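Local coordinates for protein fervidolysin (Fervidobacterium pennivorans, PDB 1R6V) that degrades keratin into peptides as a subtilisin-like serine protease, allowing its bacterium to grow on native feathers, at residues 404-417 with 428-442. The protein carries 1 engineered substitution. Numbering follows the deposited sequence.
Sequences WQIRKLLENTAFDF and YGLVKLDAALQGPLP
Phe415 and Leu430 form a single antiparallel, hydrogen-bonded bridge, while the axes of helices 404-413 and 433-438 approach to 8.7 Å at 124° between their directions. Both backbone bonds of the bridge are present: Phe415 N donates to Leu430 O at 2.8 Å, and Leu430 N donates back to Phe415 O. Gly429 CA adds a CA-H...O contact of 3.3 Å to Phe415 O. Between the helices, Leu409 has CG anti to its backbone N, which brings CD2 to 3.4 Å from Ala436 O and lets it cross Leu441 at about a right angle. Thr413 OG1 donates back to Leu409 O and accepts from a water that also donates to Leu410 O and takes the N-H of Lys432, the N-cap residue. At one end, extended Gln405 places NE2 2.8 Å from Pro442 O, with an N-H...O angle of 158°. At the other, the Tyr428 ring crosses Glu411 at a slant, its CE1 3.3 Å from Glu411 OE1, with carboxylate and ring planes 27° apart. Arg407 and Lys408 each grip a different oxygen of that carboxylate; Arg407 also bridges to Asp494. Val431 and Leu410 extend the apolar layer toward strand 338-343 and helix 380-397 of the subtilisin-like catalytic domain. Pro442 O and the water-linked Leu410 O, Thr413 OG1 and Lys432 N thus find partners beside apolar contacts, while the paired cations probably stabilise the buried Glu411 as a carboxylate.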
ATOM      1  N   TRP A 404      -3.620   0.308 -17.855  1.00 10.49           N
ATOM      2  CA  TRP A 404      -2.389  -0.308 -18.334  1.00 11.35           C
ATOM      3  C   TRP A 404      -2.043   0.168 -19.746  1.00 11.11           C
ATOM      4  O   TRP A 404      -0.868   0.277 -20.100  1.00 10.44           O
ATOM      5  CB  TRP A 404      -2.468  -1.842 -18.292  1.00 12.73           C
ATOM      6  CG  TRP A 404      -3.333  -2.514 -19.341  1.00 13.02           C
ATOM      7  CD1 TRP A 404      -4.581  -3.042 -19.158  1.00 14.98           C
ATOM      8  CD2 TRP A 404      -2.967  -2.821 -20.695  1.00 13.55           C
ATOM      9  NE1 TRP A 404      -5.010  -3.664 -20.310  1.00 14.61           N
ATOM     10  CE2 TRP A 404      -4.037  -3.544 -21.263  1.00 14.58           C
ATOM     11  CE3 TRP A 404      -1.836  -2.555 -21.480  1.00 13.81           C
ATOM     12  CZ2 TRP A 404      -4.009  -4.005 -22.583  1.00 16.19           C
ATOM     13  CZ3 TRP A 404      -1.813  -3.010 -22.787  1.00 14.96           C
ATOM     14  CH2 TRP A 404      -2.891  -3.729 -23.325  1.00 13.57           C
ATOM     15  N   GLN A 405      -3.059   0.474 -20.546  1.00 10.21           N
ATOM     16  CA  GLN A 405      -2.793   0.936 -21.902  1.00 11.90           C
ATOM     17  C   GLN A 405      -2.136   2.308 -21.888  1.00 11.60           C
ATOM     18  O   GLN A 405      -1.248   2.590 -22.691  1.00 13.58           O
ATOM     19  CB  GLN A 405      -4.085   0.990 -22.713  1.00 12.78           C
ATOM     20  CG  GLN A 405      -4.698  -0.370 -22.989  1.00 12.72           C
ATOM     21  CD  GLN A 405      -5.983  -0.262 -23.810  1.00 12.95           C
ATOM     22  OE1 GLN A 405      -6.998   0.238 -23.334  1.00 13.20           O
ATOM     23  NE2 GLN A 405      -5.933  -0.728 -25.048  1.00 14.20           N
ATOM     24  N   ILE A 406      -2.582   3.166 -20.981  1.00  9.66           N
ATOM     25  CA  ILE A 406      -1.987   4.490 -20.877  1.00 10.91           C
ATOM     26  C   ILE A 406      -0.542   4.343 -20.431  1.00 12.07           C
ATOM     27  O   ILE A 406       0.360   4.968 -21.008  1.00 12.32           O
ATOM     28  CB  ILE A 406      -2.760   5.379 -19.868  1.00 11.10           C
ATOM     29  CG1 ILE A 406      -4.145   5.722 -20.437  1.00 12.33           C
ATOM     30  CG2 ILE A 406      -1.932   6.654 -19.545  1.00 12.51           C
ATOM     31  CD1 ILE A 406      -4.106   6.579 -21.719  1.00 14.40           C
ATOM     32  N   ARG A 407      -0.293   3.516 -19.410  1.00 11.13           N
ATOM     33  CA  ARG A 407       1.074   3.358 -18.958  1.00 11.23           C
ATOM     34  C   ARG A 407       1.952   2.777 -20.062  1.00 11.46           C
ATOM     35  O   ARG A 407       3.045   3.276 -20.299  1.00 11.45           O
ATOM     36  CB  ARG A 407       1.168   2.463 -17.719  1.00 11.67           C
ATOM     37  CG  ARG A 407       2.604   2.295 -17.212  1.00 11.46           C
ATOM     38  CD  ARG A 407       2.637   1.504 -15.907  1.00 12.42           C
ATOM     39  NE  ARG A 407       2.022   0.183 -16.036  1.00 12.98           N
ATOM     40  CZ  ARG A 407       2.579  -0.845 -16.667  1.00 14.05           C
ATOM     41  NH1 ARG A 407       3.781  -0.716 -17.227  1.00 11.29           N
ATOM     42  NH2 ARG A 407       1.925  -1.997 -16.748  1.00 12.21           N
ATOM     43  N   LYS A 408       1.479   1.728 -20.738  1.00  9.15           N
ATOM     44  CA  LYS A 408       2.317   1.155 -21.791  1.00 11.12           C
ATOM     45  C   LYS A 408       2.566   2.118 -22.931  1.00 11.48           C
ATOM     46  O   LYS A 408       3.620   2.065 -23.560  1.00 13.72           O
ATOM     47  CB  LYS A 408       1.712  -0.144 -22.342  1.00 11.65           C
ATOM     48  CG  LYS A 408       1.676  -1.299 -21.341  1.00 14.99           C
ATOM     49  CD  LYS A 408       3.041  -1.579 -20.664  1.00 18.42           C
ATOM     50  CE  LYS A 408       4.180  -1.717 -21.655  1.00 20.81           C
ATOM     51  NZ  LYS A 408       5.465  -2.023 -20.930  1.00 23.32           N
ATOM     52  N   LEU A 409       1.606   2.985 -23.223  1.00 10.04           N
ATOM     53  CA  LEU A 409       1.787   3.947 -24.306  1.00 12.50           C
ATOM     54  C   LEU A 409       2.932   4.873 -23.925  1.00 12.71           C
ATOM     55  O   LEU A 409       3.806   5.175 -24.740  1.00 12.55           O
ATOM     56  CB  LEU A 409       0.510   4.758 -24.529  1.00 12.28           C
ATOM     57  CG  LEU A 409       0.578   5.838 -25.623  1.00 11.71           C
ATOM     58  CD1 LEU A 409       1.125   5.267 -26.959  1.00 13.65           C
ATOM     59  CD2 LEU A 409      -0.810   6.406 -25.824  1.00 12.41           C
ATOM     60  N   LEU A 410       2.931   5.324 -22.674  1.00 10.54           N
ATOM     61  CA  LEU A 410       4.008   6.196 -22.218  1.00 10.73           C
ATOM     62  C   LEU A 410       5.374   5.526 -22.294  1.00 11.67           C
ATOM     63  O   LEU A 410       6.352   6.141 -22.721  1.00 11.72           O
ATOM     64  CB  LEU A 410       3.776   6.631 -20.769  1.00 10.67           C
ATOM     65  CG  LEU A 410       2.548   7.492 -20.505  1.00 13.21           C
ATOM     66  CD1 LEU A 410       2.517   7.815 -19.032  1.00 15.27           C
ATOM     67  CD2 LEU A 410       2.567   8.729 -21.335  1.00 14.92           C
ATOM     68  N   GLU A 411       5.450   4.272 -21.853  1.00 12.31           N
ATOM     69  CA  GLU A 411       6.710   3.549 -21.845  1.00 12.85           C
ATOM     70  C   GLU A 411       7.180   3.217 -23.257  1.00 13.47           C
ATOM     71  O   GLU A 411       8.372   3.302 -23.547  1.00 13.03           O
ATOM     72  CB  GLU A 411       6.574   2.282 -21.004  1.00 14.78           C
ATOM     73  CG  GLU A 411       6.366   2.588 -19.507  1.00 12.51           C
ATOM     74  CD  GLU A 411       6.026   1.368 -18.676  1.00 14.95           C
ATOM     75  OE1 GLU A 411       5.960   0.246 -19.232  1.00 13.02           O
ATOM     76  OE2 GLU A 411       5.816   1.538 -17.453  1.00 13.27           O
ATOM     77  N   ASN A 412       6.240   2.874 -24.134  1.00 13.23           N
ATOM     78  CA  ASN A 412       6.586   2.543 -25.512  1.00 15.81           C
ATOM     79  C   ASN A 412       7.057   3.742 -26.329  1.00 16.25           C
ATOM     80  O   ASN A 412       7.761   3.561 -27.330  1.00 18.31           O
ATOM     81  CB  ASN A 412       5.394   1.901 -26.233  1.00 16.08           C
ATOM     82  CG  ASN A 412       5.061   0.521 -25.700  1.00 17.97           C
ATOM     83  OD1 ASN A 412       5.863  -0.101 -25.005  1.00 20.75           O
ATOM     84  ND2 ASN A 412       3.873   0.029 -26.041  1.00 18.43           N
ATOM     85  N   THR A 413       6.698   4.952 -25.909  1.00 13.95           N
ATOM     86  CA  THR A 413       7.078   6.147 -26.660  1.00 14.89           C
ATOM     87  C   THR A 413       8.088   7.056 -25.980  1.00 16.22           C
ATOM     88  O   THR A 413       8.432   8.123 -26.512  1.00 16.67           O
ATOM     89  CB  THR A 413       5.829   6.995 -27.039  1.00 12.54           C
ATOM     90  OG1 THR A 413       5.098   7.353 -25.853  1.00 14.30           O
ATOM     91  CG2 THR A 413       4.915   6.216 -27.969  1.00 14.81           C
ATOM     92  N   ALA A 414       8.574   6.633 -24.816  1.00 15.95           N
ATOM     93  CA  ALA A 414       9.547   7.433 -24.075  1.00 14.28           C
ATOM     94  C   ALA A 414      10.851   7.531 -24.841  1.00 17.04           C
ATOM     95  O   ALA A 414      11.220   6.619 -25.570  1.00 17.84           O
ATOM     96  CB  ALA A 414       9.807   6.824 -22.694  1.00 13.75           C
ATOM     97  N   PHE A 415      11.541   8.649 -24.665  1.00 17.09           N
ATOM     98  CA  PHE A 415      12.813   8.867 -25.325  1.00 19.88           C
ATOM     99  C   PHE A 415      13.879   8.216 -24.472  1.00 21.80           C
ATOM    100  O   PHE A 415      14.056   8.553 -23.295  1.00 18.62           O
ATOM    101  CB  PHE A 415      13.083  10.359 -25.453  1.00 20.79           C
ATOM    102  CG  PHE A 415      14.426  10.677 -26.021  1.00 25.47           C
ATOM    103  CD1 PHE A 415      15.295  11.515 -25.340  1.00 26.34           C
ATOM    104  CD2 PHE A 415      14.834  10.108 -27.220  1.00 26.64           C
ATOM    105  CE1 PHE A 415      16.564  11.787 -25.849  1.00 29.47           C
ATOM    106  CE2 PHE A 415      16.101  10.368 -27.742  1.00 28.03           C
ATOM    107  CZ  PHE A 415      16.967  11.208 -27.052  1.00 28.43           C
ATOM    108  N   ASP A 416      14.581   7.261 -25.071  1.00 23.79           N
ATOM    109  CA  ASP A 416      15.629   6.536 -24.379  1.00 25.42           C
ATOM    110  C   ASP A 416      16.909   7.358 -24.493  1.00 27.01           C
ATOM    111  O   ASP A 416      17.742   7.100 -25.359  1.00 25.98           O
ATOM    112  CB  ASP A 416      15.801   5.169 -25.049  1.00 29.73           C
ATOM    113  CG  ASP A 416      16.944   4.379 -24.475  1.00 30.00           C
ATOM    114  OD1 ASP A 416      17.379   3.418 -25.139  1.00 31.97           O
ATOM    115  OD2 ASP A 416      17.408   4.716 -23.366  1.00 34.24           O
ATOM    116  N   PHE A 417      17.065   8.349 -23.621  1.00 25.59           N
ATOM    117  CA  PHE A 417      18.232   9.209 -23.669  1.00 26.83           C
ATOM    118  C   PHE A 417      19.534   8.518 -23.277  1.00 28.79           C
ATOM    119  O   PHE A 417      20.607   8.905 -23.749  1.00 28.85           O
ATOM    120  CB  PHE A 417      17.992  10.466 -22.816  1.00 26.25           C
ATOM    121  CG  PHE A 417      17.686  10.184 -21.372  1.00 24.31           C
ATOM    122  CD1 PHE A 417      18.709  10.025 -20.448  1.00 23.80           C
ATOM    123  CD2 PHE A 417      16.364  10.083 -20.934  1.00 24.26           C
ATOM    124  CE1 PHE A 417      18.427   9.770 -19.108  1.00 24.08           C
ATOM    125  CE2 PHE A 417      16.071   9.829 -19.601  1.00 22.12           C
ATOM    126  CZ  PHE A 417      17.097   9.671 -18.683  1.00 23.84           C
ATOM    127  N   TYR A 428      11.802   3.603 -18.716  1.00 17.99           N
ATOM    128  CA  TYR A 428      12.022   3.575 -20.158  1.00 18.13           C
ATOM    129  C   TYR A 428      12.498   4.884 -20.784  1.00 18.30           C
ATOM    130  O   TYR A 428      12.691   4.955 -21.997  1.00 18.00           O
ATOM    131  CB  TYR A 428      10.758   3.068 -20.863  1.00 19.23           C
ATOM    132  CG  TYR A 428      10.383   1.670 -20.414  1.00 19.54           C
ATOM    133  CD1 TYR A 428       9.573   1.474 -19.302  1.00 20.10           C
ATOM    134  CD2 TYR A 428      10.888   0.541 -21.064  1.00 20.11           C
ATOM    135  CE1 TYR A 428       9.270   0.190 -18.845  1.00 21.67           C
ATOM    136  CE2 TYR A 428      10.594  -0.748 -20.609  1.00 22.07           C
ATOM    137  CZ  TYR A 428       9.784  -0.914 -19.498  1.00 23.19           C
ATOM    138  OH  TYR A 428       9.496  -2.176 -19.028  1.00 22.41           O
ATOM    139  N   GLY A 429      12.686   5.915 -19.962  1.00 17.77           N
ATOM    140  CA  GLY A 429      13.172   7.187 -20.470  1.00 17.15           C
ATOM    141  C   GLY A 429      12.294   8.392 -20.213  1.00 15.49           C
ATOM    142  O   GLY A 429      11.405   8.356 -19.366  1.00 15.04           O
ATOM    143  N   LEU A 430      12.562   9.462 -20.952  1.00 14.61           N
ATOM    144  CA  LEU A 430      11.830  10.716 -20.857  1.00 14.53           C
ATOM    145  C   LEU A 430      10.441  10.597 -21.476  1.00 14.65           C
ATOM    146  O   LEU A 430      10.301  10.193 -22.631  1.00 13.79           O
ATOM    147  CB  LEU A 430      12.602  11.811 -21.587  1.00 15.02           C
ATOM    148  CG  LEU A 430      11.879  13.131 -21.853  1.00 13.80           C
ATOM    149  CD1 LEU A 430      11.584  13.842 -20.512  1.00 14.39           C
ATOM    150  CD2 LEU A 430      12.757  14.024 -22.750  1.00 15.48           C
ATOM    151  N   VAL A 431       9.408  10.971 -20.722  1.00 14.46           N
ATOM    152  CA  VAL A 431       8.053  10.908 -21.262  1.00 13.25           C
ATOM    153  C   VAL A 431       7.950  11.885 -22.448  1.00 14.47           C
ATOM    154  O   VAL A 431       8.460  13.004 -22.398  1.00 13.12           O
ATOM    155  CB  VAL A 431       6.998  11.267 -20.159  1.00 13.11           C
ATOM    156  CG1 VAL A 431       7.123  12.735 -19.760  1.00 14.27           C
ATOM    157  CG2 VAL A 431       5.581  10.953 -20.657  1.00 14.23           C
ATOM    158  N   LYS A 432       7.291  11.448 -23.520  1.00 15.18           N
ATOM    159  CA  LYS A 432       7.125  12.265 -24.712  1.00 15.96           C
ATOM    160  C   LYS A 432       5.657  12.345 -25.110  1.00 15.12           C
ATOM    161  O   LYS A 432       5.080  11.376 -25.620  1.00 15.55           O
ATOM    162  CB  LYS A 432       7.955  11.683 -25.859  1.00 17.12           C
ATOM    163  CG  LYS A 432       9.446  11.977 -25.731  1.00 19.90           C
ATOM    164  CD  LYS A 432       9.674  13.449 -26.002  1.00 21.46           C
ATOM    165  CE  LYS A 432      11.136  13.763 -26.168  1.00 26.32           C
ATOM    166  NZ  LYS A 432      11.298  15.219 -26.409  1.00 24.99           N
ATOM    167  N   LEU A 433       5.064  13.507 -24.874  1.00 14.32           N
ATOM    168  CA  LEU A 433       3.654  13.726 -25.189  1.00 16.41           C
ATOM    169  C   LEU A 433       3.407  13.644 -26.689  1.00 16.18           C
ATOM    170  O   LEU A 433       2.418  13.057 -27.132  1.00 16.58           O
ATOM    171  CB  LEU A 433       3.196  15.107 -24.696  1.00 16.39           C
ATOM    172  CG  LEU A 433       1.733  15.358 -24.289  1.00 24.53           C
ATOM    173  CD1 LEU A 433       1.423  16.828 -24.494  1.00 20.38           C
ATOM    174  CD2 LEU A 433       0.766  14.491 -25.055  1.00 22.76           C
ATOM    175  N   ASP A 434       4.299  14.224 -27.483  1.00 15.82           N
ATOM    176  CA  ASP A 434       4.068  14.190 -28.914  1.00 17.09           C
ATOM    177  C   ASP A 434       4.071  12.770 -29.475  1.00 17.30           C
ATOM    178  O   ASP A 434       3.163  12.412 -30.235  1.00 17.64           O
ATOM    179  CB  ASP A 434       5.039  15.124 -29.677  1.00 17.95           C
ATOM    180  CG  ASP A 434       6.518  14.857 -29.390  1.00 19.57           C
ATOM    181  OD1 ASP A 434       6.853  13.982 -28.567  1.00 18.30           O
ATOM    182  OD2 ASP A 434       7.366  15.554 -30.006  1.00 19.94           O
ATOM    183  N   ALA A 435       5.054  11.960 -29.093  1.00 15.21           N
ATOM    184  CA  ALA A 435       5.121  10.580 -29.567  1.00 16.12           C
ATOM    185  C   ALA A 435       3.967   9.758 -28.990  1.00 15.87           C
ATOM    186  O   ALA A 435       3.361   8.930 -29.683  1.00 15.72           O
ATOM    187  CB  ALA A 435       6.467   9.940 -29.189  1.00 13.87           C
ATOM    188  N   ALA A 436       3.641   9.989 -27.722  1.00 15.01           N
ATOM    189  CA  ALA A 436       2.545   9.239 -27.107  1.00 14.64           C
ATOM    190  C   ALA A 436       1.209   9.547 -27.775  1.00 15.75           C
ATOM    191  O   ALA A 436       0.405   8.643 -28.036  1.00 14.56           O
ATOM    192  CB  ALA A 436       2.460   9.556 -25.608  1.00 15.27           C
ATOM    193  N   LEU A 437       0.972  10.819 -28.074  1.00 15.46           N
ATOM    194  CA  LEU A 437      -0.297  11.216 -28.669  1.00 17.36           C
ATOM    195  C   LEU A 437      -0.504  10.605 -30.056  1.00 18.73           C
ATOM    196  O   LEU A 437      -1.642  10.404 -30.487  1.00 19.52           O
ATOM    197  CB  LEU A 437      -0.395  12.746 -28.737  1.00 16.71           C
ATOM    198  CG  LEU A 437      -1.769  13.349 -29.036  1.00 18.68           C
ATOM    199  CD1 LEU A 437      -2.772  12.938 -27.969  1.00 19.22           C
ATOM    200  CD2 LEU A 437      -1.629  14.851 -29.089  1.00 20.53           C
ATOM    201  N   GLN A 438       0.591  10.318 -30.750  1.00 20.45           N
ATOM    202  CA  GLN A 438       0.507   9.714 -32.077  1.00 22.98           C
ATOM    203  C   GLN A 438      -0.116   8.335 -31.985  1.00 23.40           C
ATOM    204  O   GLN A 438      -0.817   7.890 -32.898  1.00 24.62           O
ATOM    205  CB  GLN A 438       1.892   9.604 -32.713  1.00 25.66           C
ATOM    206  CG  GLN A 438       2.465  10.948 -33.116  1.00 32.24           C
ATOM    207  CD  GLN A 438       3.724  10.815 -33.935  1.00 35.14           C
ATOM    208  OE1 GLN A 438       3.757  10.079 -34.918  1.00 37.17           O
ATOM    209  NE2 GLN A 438       4.769  11.530 -33.539  1.00 38.76           N
ATOM    210  N   GLY A 439       0.143   7.665 -30.870  1.00 21.67           N
ATOM    211  CA  GLY A 439      -0.396   6.342 -30.663  1.00 22.68           C
ATOM    212  C   GLY A 439       0.119   5.362 -31.697  1.00 23.28           C
ATOM    213  O   GLY A 439       1.239   5.492 -32.192  1.00 22.20           O
ATOM    214  N   PRO A 440      -0.686   4.351 -32.037  1.00 24.23           N
ATOM    215  CA  PRO A 440      -2.013   4.138 -31.464  1.00 23.50           C
ATOM    216  C   PRO A 440      -1.907   3.596 -30.035  1.00 21.30           C
ATOM    217  O   PRO A 440      -0.823   3.308 -29.538  1.00 20.77           O
ATOM    218  CB  PRO A 440      -2.626   3.117 -32.419  1.00 26.48           C
ATOM    219  CG  PRO A 440      -1.441   2.267 -32.767  1.00 25.60           C
ATOM    220  CD  PRO A 440      -0.379   3.321 -33.045  1.00 26.86           C
ATOM    221  N   LEU A 441      -3.049   3.450 -29.389  1.00 21.34           N
ATOM    222  CA  LEU A 441      -3.102   2.916 -28.039  1.00 19.85           C
ATOM    223  C   LEU A 441      -2.747   1.425 -28.128  1.00 19.66           C
ATOM    224  O   LEU A 441      -3.323   0.696 -28.951  1.00 17.84           O
ATOM    225  CB  LEU A 441      -4.517   3.087 -27.517  1.00 21.20           C
ATOM    226  CG  LEU A 441      -4.786   2.854 -26.045  1.00 21.20           C
ATOM    227  CD1 LEU A 441      -4.111   3.972 -25.222  1.00 18.85           C
ATOM    228  CD2 LEU A 441      -6.288   2.869 -25.811  1.00 18.41           C
ATOM    229  N   PRO A 442      -1.800   0.947 -27.297  1.00 18.53           N
ATOM    230  CA  PRO A 442      -1.415  -0.470 -27.341  1.00 18.99           C
ATOM    231  C   PRO A 442      -2.540  -1.443 -27.042  1.00 18.56           C
ATOM    232  O   PRO A 442      -3.371  -1.194 -26.176  1.00 18.59           O
ATOM    233  CB  PRO A 442      -0.277  -0.569 -26.323  1.00 20.43           C
ATOM    234  CG  PRO A 442      -0.510   0.596 -25.414  1.00 21.18           C
ATOM    235  CD  PRO A 442      -0.958   1.689 -26.336  1.00 19.44           C
TER
HETATM  236  O   HOH W   1       6.181   8.800 -23.707  1.00 15.06           O
HETATM  237  O   HOH W   2       7.264  -2.089 -17.133  1.00 33.50           O